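Local coordinates for protein AvrA (Salmonella typhimurium, PDB 6BE0) that probably transfers acetyl groups from acetyl-CoA to serine and threonine residues of target proteins, as a bacterial effector of the YopJ family that binds inositol hexakisphosphate, at residues V175-S183 with F236-R245; M118-D129 with S138-A146. One frame throughout, in Å; residues are numbered along the deposited sequence.

Both contacts are buried and both reach the same sheet, yet they show how chemistry follows place in a fold. Contact 2 lies within the sheet: strands 125-133 and 136-143 pair in a hairpin, with apolar side chains packed on both faces of the backbone pairing and a polar cluster at one end. Contact 1 begins where the edge strand 170-176, the neighbour of 136-143, gives way to loop; there the Gln241 amide binds backbone N-H groups and a hydroxyl, and arginine guanidinium groups bind backbone carbonyls, beside two ligands. The contacts touch directly: Val175 N lies 2.7 Å from Leu141 O and Ile179 N 2.8 Å from Pro144 O, both probable hydrogen bonds, so the ligand-binding loop of 175-183 is tied to the hairpin.

Contact 1. Residues V175-S183 with F236-R245; sequences VELDIQRSS and FYKHTQGAQR. With COA (coenzyme A), chain C; IHP (inositol hexakisphosphate), chain B.
Gln241 grips the loop of 175-183 with both ends of its amide. Its OE1 takes two backbone N-H groups: Arg181 N, at 2.6 Å, lies in the carbonyl plane, while Ser182 N, at 2.9 Å, stands above that plane. NE2 turns to Ser182 OG, 2.9 Å away, a hydroxyl that also meets Glu185. The chain is extended beyond CG (chi2 169°), which carries the amide out to these groups, and the backbone behind it is fixed by Gln241 N to Ile179 O at 2.9 Å. Four residues on, in the first turn of helix 243-252, Arg245 reaches side-on, NE and NH2 both bonded to Leu177 O within the guanidinium plane; the bend at chi2 (64°) brings the group round to this carbonyl, and Asp229 holds NH2 by a salt bridge. Between these polar grips Ile179 CG2 packs 3.8 Å from Tyr237 CD1.

Different residues of the same segments line the two ligand sites. Arg181 CB lies 3.5 Å from N9A of the coenzyme A adenine, and Gln244 N, at the start of the helix, donates to phosphate oxygen O9A at 2.8 Å. Lys238 and His239 instead reach inositol hexakisphosphate, His239 NE2 bonding O23. Around this link, Phe236 and Leu177 rest on helix 186-199, Gln241 and His239 touch helix 287-300, and the loop of 175-183 continues strand 170-176 at the sheet's edge.

Contact 2. Residues M118-D129 with S138-A146; sequences MGSSGIHISVVD and SVILFEPAA
Val128 and Leu141 face each other as a non-hydrogen-bonded pair of antiparallel strands, and their branches form the apolar centre: Val128 CG2 lies 3.4 Å from Leu141 CD1. The other branch, CG1, is anti to the backbone N (chi1 177°) and meets Val139 CG1 at 3.5 Å. Leu141 is spread between two neighbours, for CD1 also covers Ser126 CB while CD2 meets Met118 SD tip to tip at 3.9 Å. On the reverse face of the two strands Val127 CG1 packs against Phe142 CB. The Phe142 ring has Asp129 CB at its edge, in plane, and one face covered by Ile140 CG2, offset toward the rim.

Backbone bonds frame this packing. Phe142 N donates to Val127 O at 2.8 Å, and Asp129 and Ile140 exchange a reciprocal pair. The carboxylate of Asp129 turns outward from the pairing, to Arg113 and His208.

At the far end the chemistry becomes polar. Glu143 bends at chi2 (-68°), folding its carboxylate back over the other strand, where His124 NE2 meets OE1 from the syn side at 2.7 Å. The imidazole and carboxylate planes are only 20° apart. Ser126 OG lies 2.9 Å from both OE1 and OE2 of Glu143, close enough for a weak bond to one or the other, so that Glu143 ties its own strand both to Ser126 on the facing strand and to His124 in the loop that leads into it.

The antiparallel register of Val127 with Phe142, Val128 with Leu141 and Asp129 with Ile140, on strands 125-133 and 136-143 joined by a short turn, is that of a beta hairpin, here formed by two inner strands of the mixed sheet in this YopJ-family acetyltransferase.

Contact 1. Residues V175-S183 with F236-R245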
# COMPACT_ATOMS: atom_id res chain seq x y z
N VAL A 175 8.58 2.02 6.25
CA VAL A 175 9.25 1.81 4.97
C VAL A 175 8.77 2.80 3.92
O VAL A 175 7.57 2.90 3.63
CB VAL A 175 9.02 0.37 4.47
CG1 VAL A 175 9.69 0.16 3.11
CG2 VAL A 175 9.56 -0.63 5.47
N GLU A 176 9.72 3.52 3.34
CA GLU A 176 9.45 4.42 2.23
C GLU A 176 9.53 3.64 0.92
O GLU A 176 10.49 2.91 0.69
CB GLU A 176 10.46 5.58 2.22
CG GLU A 176 10.33 6.53 1.05
CD GLU A 176 11.52 7.46 0.92
OE1 GLU A 176 12.67 6.96 0.88
OE2 GLU A 176 11.32 8.69 0.87
N LEU A 177 8.51 3.79 0.08
CA LEU A 177 8.48 3.11 -1.21
C LEU A 177 8.74 4.07 -2.37
O LEU A 177 9.46 3.74 -3.31
CB LEU A 177 7.14 2.40 -1.41
CG LEU A 177 6.81 1.27 -0.43
CD1 LEU A 177 5.49 0.61 -0.80
CD2 LEU A 177 7.92 0.22 -0.38
N ASP A 178 8.16 5.27 -2.27
CA ASP A 178 8.26 6.27 -3.33
C ASP A 178 7.88 5.68 -4.68
O ASP A 178 8.66 5.71 -5.63
CB ASP A 178 9.67 6.86 -3.39
CG ASP A 178 9.76 8.07 -4.32
OD1 ASP A 178 8.75 8.79 -4.47
OD2 ASP A 178 10.85 8.29 -4.90
N ILE A 179 6.68 5.11 -4.75
CA ILE A 179 6.14 4.59 -6.00
C ILE A 179 4.85 5.32 -6.36
O ILE A 179 4.40 5.27 -7.50
CB ILE A 179 5.87 3.07 -5.92
CG1 ILE A 179 4.98 2.75 -4.72
CG2 ILE A 179 7.19 2.31 -5.83
CD1 ILE A 179 4.47 1.32 -4.71
N GLN A 180 4.26 6.00 -5.38
CA GLN A 180 3.14 6.90 -5.64
C GLN A 180 3.66 8.31 -5.86
O GLN A 180 4.45 8.82 -5.06
CB GLN A 180 2.14 6.89 -4.48
CG GLN A 180 0.98 7.87 -4.68
CD GLN A 180 0.15 8.06 -3.43
OE1 GLN A 180 0.09 7.19 -2.57
NE2 GLN A 180 -0.48 9.23 -3.32
N ARG A 181 3.21 8.93 -6.93
CA ARG A 181 3.57 10.31 -7.25
C ARG A 181 2.31 11.14 -7.50
O ARG A 181 2.32 12.36 -7.35
CB ARG A 181 4.49 10.37 -8.47
CG ARG A 181 5.68 9.42 -8.39
CD ARG A 181 6.68 9.86 -7.34
NE ARG A 181 7.78 8.90 -7.18
CZ ARG A 181 8.74 8.71 -8.07
NH1 ARG A 181 8.75 9.39 -9.21
NH2 ARG A 181 9.70 7.83 -7.83
N SER A 182 1.22 10.47 -7.87
CA SER A 182 -0.06 11.14 -8.05
C SER A 182 -0.56 11.64 -6.70
O SER A 182 -0.08 11.21 -5.66
CB SER A 182 -1.08 10.21 -8.70
OG SER A 182 -1.29 9.05 -7.93
N SER A 183 -1.52 12.55 -6.73
CA SER A 183 -1.85 13.36 -5.56
C SER A 183 -2.83 12.72 -4.57
O SER A 183 -2.84 13.08 -3.40
CB SER A 183 -2.42 14.71 -6.02
OG SER A 183 -3.58 14.53 -6.81
N PHE A 236 5.13 -5.65 -5.94
CA PHE A 236 4.84 -4.42 -5.21
C PHE A 236 4.95 -3.18 -6.09
O PHE A 236 4.40 -2.12 -5.76
CB PHE A 236 5.78 -4.28 -4.01
CG PHE A 236 5.35 -5.05 -2.80
CD1 PHE A 236 4.97 -6.38 -2.91
CD2 PHE A 236 5.33 -4.45 -1.55
CE1 PHE A 236 4.57 -7.09 -1.79
CE2 PHE A 236 4.93 -5.16 -0.44
CZ PHE A 236 4.55 -6.48 -0.56
N TYR A 237 5.65 -3.31 -7.21
CA TYR A 237 6.00 -2.16 -8.05
C TYR A 237 5.23 -2.10 -9.36
O TYR A 237 5.62 -1.38 -10.28
CB TYR A 237 7.50 -2.19 -8.35
CG TYR A 237 8.35 -2.10 -7.11
CD1 TYR A 237 8.94 -0.90 -6.74
CD2 TYR A 237 8.54 -3.21 -6.29
CE1 TYR A 237 9.72 -0.81 -5.60
CE2 TYR A 237 9.31 -3.12 -5.15
CZ TYR A 237 9.89 -1.92 -4.81
OH TYR A 237 10.66 -1.84 -3.67
N LYS A 238 4.13 -2.84 -9.44
CA LYS A 238 3.35 -2.89 -10.67
C LYS A 238 2.71 -1.54 -10.99
O LYS A 238 2.55 -1.19 -12.16
CB LYS A 238 2.28 -3.97 -10.58
CG LYS A 238 2.84 -5.37 -10.40
CD LYS A 238 1.73 -6.42 -10.28
CE LYS A 238 0.92 -6.50 -11.56
NZ LYS A 238 -0.04 -7.64 -11.54
N HIS A 239 2.36 -0.79 -9.95
CA HIS A 239 1.70 0.50 -10.12
C HIS A 239 2.66 1.68 -9.97
O HIS A 239 2.22 2.82 -9.82
CB HIS A 239 0.56 0.65 -9.11
CG HIS A 239 -0.51 -0.39 -9.25
ND1 HIS A 239 -1.38 -0.42 -10.32
CD2 HIS A 239 -0.86 -1.43 -8.45
CE1 HIS A 239 -2.21 -1.43 -10.17
NE2 HIS A 239 -1.92 -2.06 -9.05
N THR A 240 3.96 1.40 -10.00
CA THR A 240 4.97 2.45 -9.86
C THR A 240 4.72 3.57 -10.87
O THR A 240 4.59 3.33 -12.07
CB THR A 240 6.40 1.91 -10.06
OG1 THR A 240 6.63 0.83 -9.16
CG2 THR A 240 7.43 3.01 -9.81
N GLN A 241 4.66 4.80 -10.36
CA GLN A 241 4.39 5.97 -11.18
C GLN A 241 5.68 6.72 -11.49
O GLN A 241 5.92 7.80 -10.98
CB GLN A 241 3.38 6.88 -10.47
CG GLN A 241 1.99 6.27 -10.37
CD GLN A 241 1.07 7.04 -9.45
OE1 GLN A 241 1.50 7.64 -8.47
NE2 GLN A 241 -0.22 7.02 -9.75
N GLY A 242 6.51 6.12 -12.34
CA GLY A 242 7.78 6.71 -12.71
C GLY A 242 8.71 5.70 -13.34
O GLY A 242 9.09 4.71 -12.70
N ALA A 243 9.09 5.94 -14.59
CA ALA A 243 9.99 5.05 -15.31
C ALA A 243 11.36 5.00 -14.64
O ALA A 243 11.97 3.94 -14.54
CB ALA A 243 10.12 5.50 -16.76
N GLN A 244 11.83 6.15 -14.18
CA GLN A 244 13.11 6.24 -13.48
C GLN A 244 13.07 5.40 -12.21
O GLN A 244 14.04 4.72 -11.88
CB GLN A 244 13.45 7.69 -13.15
CG GLN A 244 14.77 7.88 -12.42
CD GLN A 244 15.96 7.40 -13.24
OE1 GLN A 244 16.01 7.59 -14.45
NE2 GLN A 244 16.92 6.77 -12.57
N ARG A 245 11.95 5.46 -11.50
CA ARG A 245 11.79 4.73 -10.25
C ARG A 245 11.87 3.22 -10.49
O ARG A 245 12.42 2.48 -9.67
CB ARG A 245 10.47 5.09 -9.59
CG ARG A 245 10.21 4.39 -8.26
CD ARG A 245 11.21 4.79 -7.18
NE ARG A 245 11.05 3.98 -5.98
CZ ARG A 245 11.63 2.80 -5.78
NH1 ARG A 245 12.43 2.27 -6.70
NH2 ARG A 245 11.42 2.14 -4.65
N1A COA C . 1.12 10.92 -12.06
C2A COA C . 2.04 10.04 -12.56
N3A COA C . 3.37 10.29 -12.42
C4A COA C . 3.80 11.42 -11.78
C5A COA C . 2.90 12.30 -11.29
C6A COA C . 1.54 12.03 -11.43
N6A COA C . 0.21 12.48 -11.18
N7A COA C . 3.57 13.33 -10.70
C8A COA C . 4.90 13.08 -10.84
N9A COA C . 5.05 11.92 -11.51
C1B COA C . 6.26 11.26 -11.88
C2B COA C . 6.48 11.36 -13.17
O2B COA C . 6.02 10.17 -13.86
C3B COA C . 8.08 11.53 -13.32
O3B COA C . 8.74 10.28 -13.17
P3B COA C . 9.58 9.67 -14.40
O7A COA C . 8.63 9.21 -15.48
O8A COA C . 10.51 10.72 -14.95
O9A COA C . 10.40 8.49 -13.92
C4B COA C . 8.43 12.37 -12.32
O4B COA C . 7.49 11.99 -11.18
C5B COA C . 8.21 13.82 -12.73
O5B COA C . 8.35 14.67 -11.61
P1A COA C . 9.62 15.65 -11.51
O1A COA C . 10.79 15.07 -12.28
O2A COA C . 9.24 17.01 -12.09
O3A COA C . 10.03 15.83 -9.99
C1 IHP B . -4.41 -10.07 -9.70
C2 IHP B . -4.37 -8.64 -9.18
C3 IHP B . -3.96 -7.67 -10.28
C4 IHP B . -4.85 -7.83 -11.49
C5 IHP B . -4.67 -9.23 -12.05
C6 IHP B . -5.12 -10.26 -11.03
O11 IHP B . -5.00 -10.88 -8.70
P1 IHP B . -4.04 -11.78 -7.80
O21 IHP B . -4.55 -11.78 -6.37
O31 IHP B . -2.63 -11.25 -7.81
O41 IHP B . -4.05 -13.19 -8.32
O12 IHP B . -5.66 -8.27 -8.63
P2 IHP B . -5.79 -7.92 -7.09
O22 IHP B . -5.20 -9.02 -6.24
O32 IHP B . -5.07 -6.63 -6.77
O42 IHP B . -7.25 -7.77 -6.74
O13 IHP B . -4.01 -6.33 -9.79
P3 IHP B . -2.64 -5.53 -9.58
O23 IHP B . -2.73 -4.69 -8.33
O33 IHP B . -1.47 -6.48 -9.46
O43 IHP B . -2.41 -4.61 -10.75
O14 IHP B . -4.58 -6.80 -12.47
P4 IHP B . -3.24 -6.72 -13.36
O24 IHP B . -2.72 -5.30 -13.37
O34 IHP B . -2.15 -7.63 -12.83
O44 IHP B . -3.55 -7.10 -14.78
O15 IHP B . -5.37 -9.41 -13.28
P5 IHP B . -4.78 -10.40 -14.36
O25 IHP B . -3.74 -11.30 -13.73
O35 IHP B . -5.90 -11.24 -14.92
O45 IHP B . -4.13 -9.63 -15.48
O16 IHP B . -6.54 -10.20 -10.86
P6 IHP B . -7.37 -11.52 -10.95
O26 IHP B . -8.84 -11.19 -11.04
O36 IHP B . -6.96 -12.30 -12.18
O46 IHP B . -7.14 -12.37 -9.73

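Contact 2. Residues M118-D129 with S138-A146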
# COMPACT_ATOMS: atom_id res chain seq x y z
N MET A 118 -4.09 7.95 8.63
CA MET A 118 -3.20 8.56 9.61
C MET A 118 -3.55 10.03 9.83
O MET A 118 -3.25 10.60 10.87
CB MET A 118 -1.75 8.43 9.17
CG MET A 118 -1.41 7.08 8.54
SD MET A 118 0.19 6.43 9.05
CE MET A 118 -0.28 5.55 10.52
N GLY A 119 -4.19 10.64 8.83
CA GLY A 119 -4.55 12.04 8.91
C GLY A 119 -5.73 12.30 9.83
O GLY A 119 -6.52 11.39 10.11
N SER A 120 -5.83 13.53 10.31
CA SER A 120 -6.98 13.97 11.11
C SER A 120 -7.92 14.81 10.25
O SER A 120 -8.97 14.34 9.83
CB SER A 120 -6.52 14.76 12.33
OG SER A 120 -7.60 15.47 12.90
N SER A 121 -7.52 16.05 9.99
CA SER A 121 -8.31 16.95 9.15
C SER A 121 -8.10 16.67 7.67
O SER A 121 -8.43 17.50 6.82
CB SER A 121 -7.96 18.41 9.45
OG SER A 121 -8.80 19.29 8.73
N GLY A 122 -7.54 15.51 7.35
CA GLY A 122 -7.32 15.11 5.97
C GLY A 122 -7.27 13.60 5.86
O GLY A 122 -7.47 12.89 6.85
N ILE A 123 -7.00 13.12 4.65
CA ILE A 123 -6.93 11.69 4.39
C ILE A 123 -5.54 11.27 3.95
O ILE A 123 -5.02 11.76 2.94
CB ILE A 123 -7.95 11.26 3.31
CG1 ILE A 123 -9.36 11.68 3.71
CG2 ILE A 123 -7.88 9.76 3.07
CD1 ILE A 123 -10.37 11.58 2.59
N HIS A 124 -4.92 10.38 4.72
CA HIS A 124 -3.68 9.74 4.32
C HIS A 124 -3.73 8.27 4.72
O HIS A 124 -3.45 7.91 5.86
CB HIS A 124 -2.47 10.43 4.94
CG HIS A 124 -1.16 9.90 4.44
ND1 HIS A 124 -0.67 10.20 3.19
CD2 HIS A 124 -0.25 9.07 5.01
CE1 HIS A 124 0.49 9.59 3.01
NE2 HIS A 124 0.77 8.90 4.10
N ILE A 125 -4.10 7.43 3.76
CA ILE A 125 -4.27 6.00 4.01
C ILE A 125 -2.98 5.24 3.68
O ILE A 125 -2.52 5.25 2.54
CB ILE A 125 -5.44 5.44 3.18
CG1 ILE A 125 -6.75 6.10 3.62
CG2 ILE A 125 -5.53 3.92 3.34
CD1 ILE A 125 -7.92 5.82 2.71
N SER A 126 -2.42 4.60 4.70
CA SER A 126 -1.25 3.74 4.53
C SER A 126 -1.62 2.30 4.82
O SER A 126 -2.74 2.01 5.24
CB SER A 126 -0.11 4.19 5.45
OG SER A 126 0.26 5.53 5.21
N VAL A 127 -0.68 1.39 4.60
CA VAL A 127 -0.89 -0.02 4.91
C VAL A 127 0.18 -0.52 5.88
O VAL A 127 1.36 -0.19 5.75
CB VAL A 127 -0.88 -0.90 3.64
CG1 VAL A 127 0.46 -0.82 2.92
CG2 VAL A 127 -1.24 -2.34 3.98
N VAL A 128 -0.25 -1.30 6.87
CA VAL A 128 0.64 -1.88 7.87
C VAL A 128 0.61 -3.39 7.76
O VAL A 128 -0.46 -3.98 7.69
CB VAL A 128 0.24 -1.46 9.30
CG1 VAL A 128 1.15 -2.12 10.33
CG2 VAL A 128 0.28 0.05 9.45
N ASP A 129 1.78 -4.02 7.76
CA ASP A 129 1.86 -5.48 7.80
C ASP A 129 2.22 -5.95 9.20
O ASP A 129 3.16 -5.45 9.82
CB ASP A 129 2.89 -6.00 6.79
CG ASP A 129 2.73 -7.48 6.51
OD1 ASP A 129 1.59 -8.00 6.62
OD2 ASP A 129 3.73 -8.14 6.16
N SER A 138 6.19 -8.20 14.88
CA SER A 138 6.72 -7.28 13.87
C SER A 138 5.60 -6.44 13.26
O SER A 138 4.58 -6.96 12.82
CB SER A 138 7.44 -8.05 12.76
OG SER A 138 7.90 -7.18 11.74
N VAL A 139 5.82 -5.13 13.25
CA VAL A 139 4.86 -4.18 12.67
C VAL A 139 5.59 -3.27 11.70
O VAL A 139 6.48 -2.53 12.09
CB VAL A 139 4.17 -3.34 13.77
CG1 VAL A 139 3.15 -2.39 13.16
CG2 VAL A 139 3.51 -4.25 14.79
N ILE A 140 5.21 -3.33 10.43
CA ILE A 140 5.85 -2.52 9.40
C ILE A 140 4.84 -1.64 8.67
O ILE A 140 3.92 -2.14 8.04
CB ILE A 140 6.60 -3.39 8.38
CG1 ILE A 140 7.65 -4.24 9.09
CG2 ILE A 140 7.27 -2.50 7.32
CD1 ILE A 140 8.39 -5.22 8.20
N LEU A 141 5.04 -0.33 8.78
CA LEU A 141 4.20 0.65 8.10
C LEU A 141 4.79 0.98 6.74
O LEU A 141 5.92 1.44 6.64
CB LEU A 141 4.07 1.92 8.95
CG LEU A 141 3.34 3.11 8.34
CD1 LEU A 141 1.87 2.80 8.12
CD2 LEU A 141 3.50 4.34 9.22
N PHE A 142 4.01 0.73 5.68
CA PHE A 142 4.45 1.03 4.33
C PHE A 142 3.82 2.32 3.82
O PHE A 142 2.60 2.45 3.79
CB PHE A 142 4.12 -0.13 3.38
CG PHE A 142 4.88 -1.39 3.68
CD1 PHE A 142 4.38 -2.33 4.56
CD2 PHE A 142 6.10 -1.63 3.08
CE1 PHE A 142 5.07 -3.49 4.84
CE2 PHE A 142 6.80 -2.79 3.35
CZ PHE A 142 6.29 -3.72 4.23
N GLU A 143 4.67 3.26 3.43
CA GLU A 143 4.23 4.50 2.81
C GLU A 143 4.46 4.41 1.30
O GLU A 143 5.60 4.31 0.86
CB GLU A 143 4.98 5.69 3.39
CG GLU A 143 4.64 6.01 4.84
CD GLU A 143 3.22 6.53 5.01
OE1 GLU A 143 2.57 6.86 4.00
OE2 GLU A 143 2.75 6.60 6.17
N PRO A 144 3.37 4.42 0.51
CA PRO A 144 3.56 4.32 -0.94
C PRO A 144 4.35 5.49 -1.53
O PRO A 144 5.08 5.31 -2.50
CB PRO A 144 2.13 4.31 -1.49
CG PRO A 144 1.30 3.81 -0.36
CD PRO A 144 1.94 4.35 0.87
N ALA A 145 4.20 6.68 -0.94
CA ALA A 145 4.88 7.87 -1.43
C ALA A 145 6.24 8.05 -0.74
O ALA A 145 6.71 7.15 -0.06
CB ALA A 145 4.01 9.10 -1.21
N ALA A 146 6.84 9.22 -0.93
CA ALA A 146 8.15 9.52 -0.35
C ALA A 146 8.00 10.01 1.08
O ALA A 146 6.90 10.32 1.53
CB ALA A 146 8.87 10.55 -1.20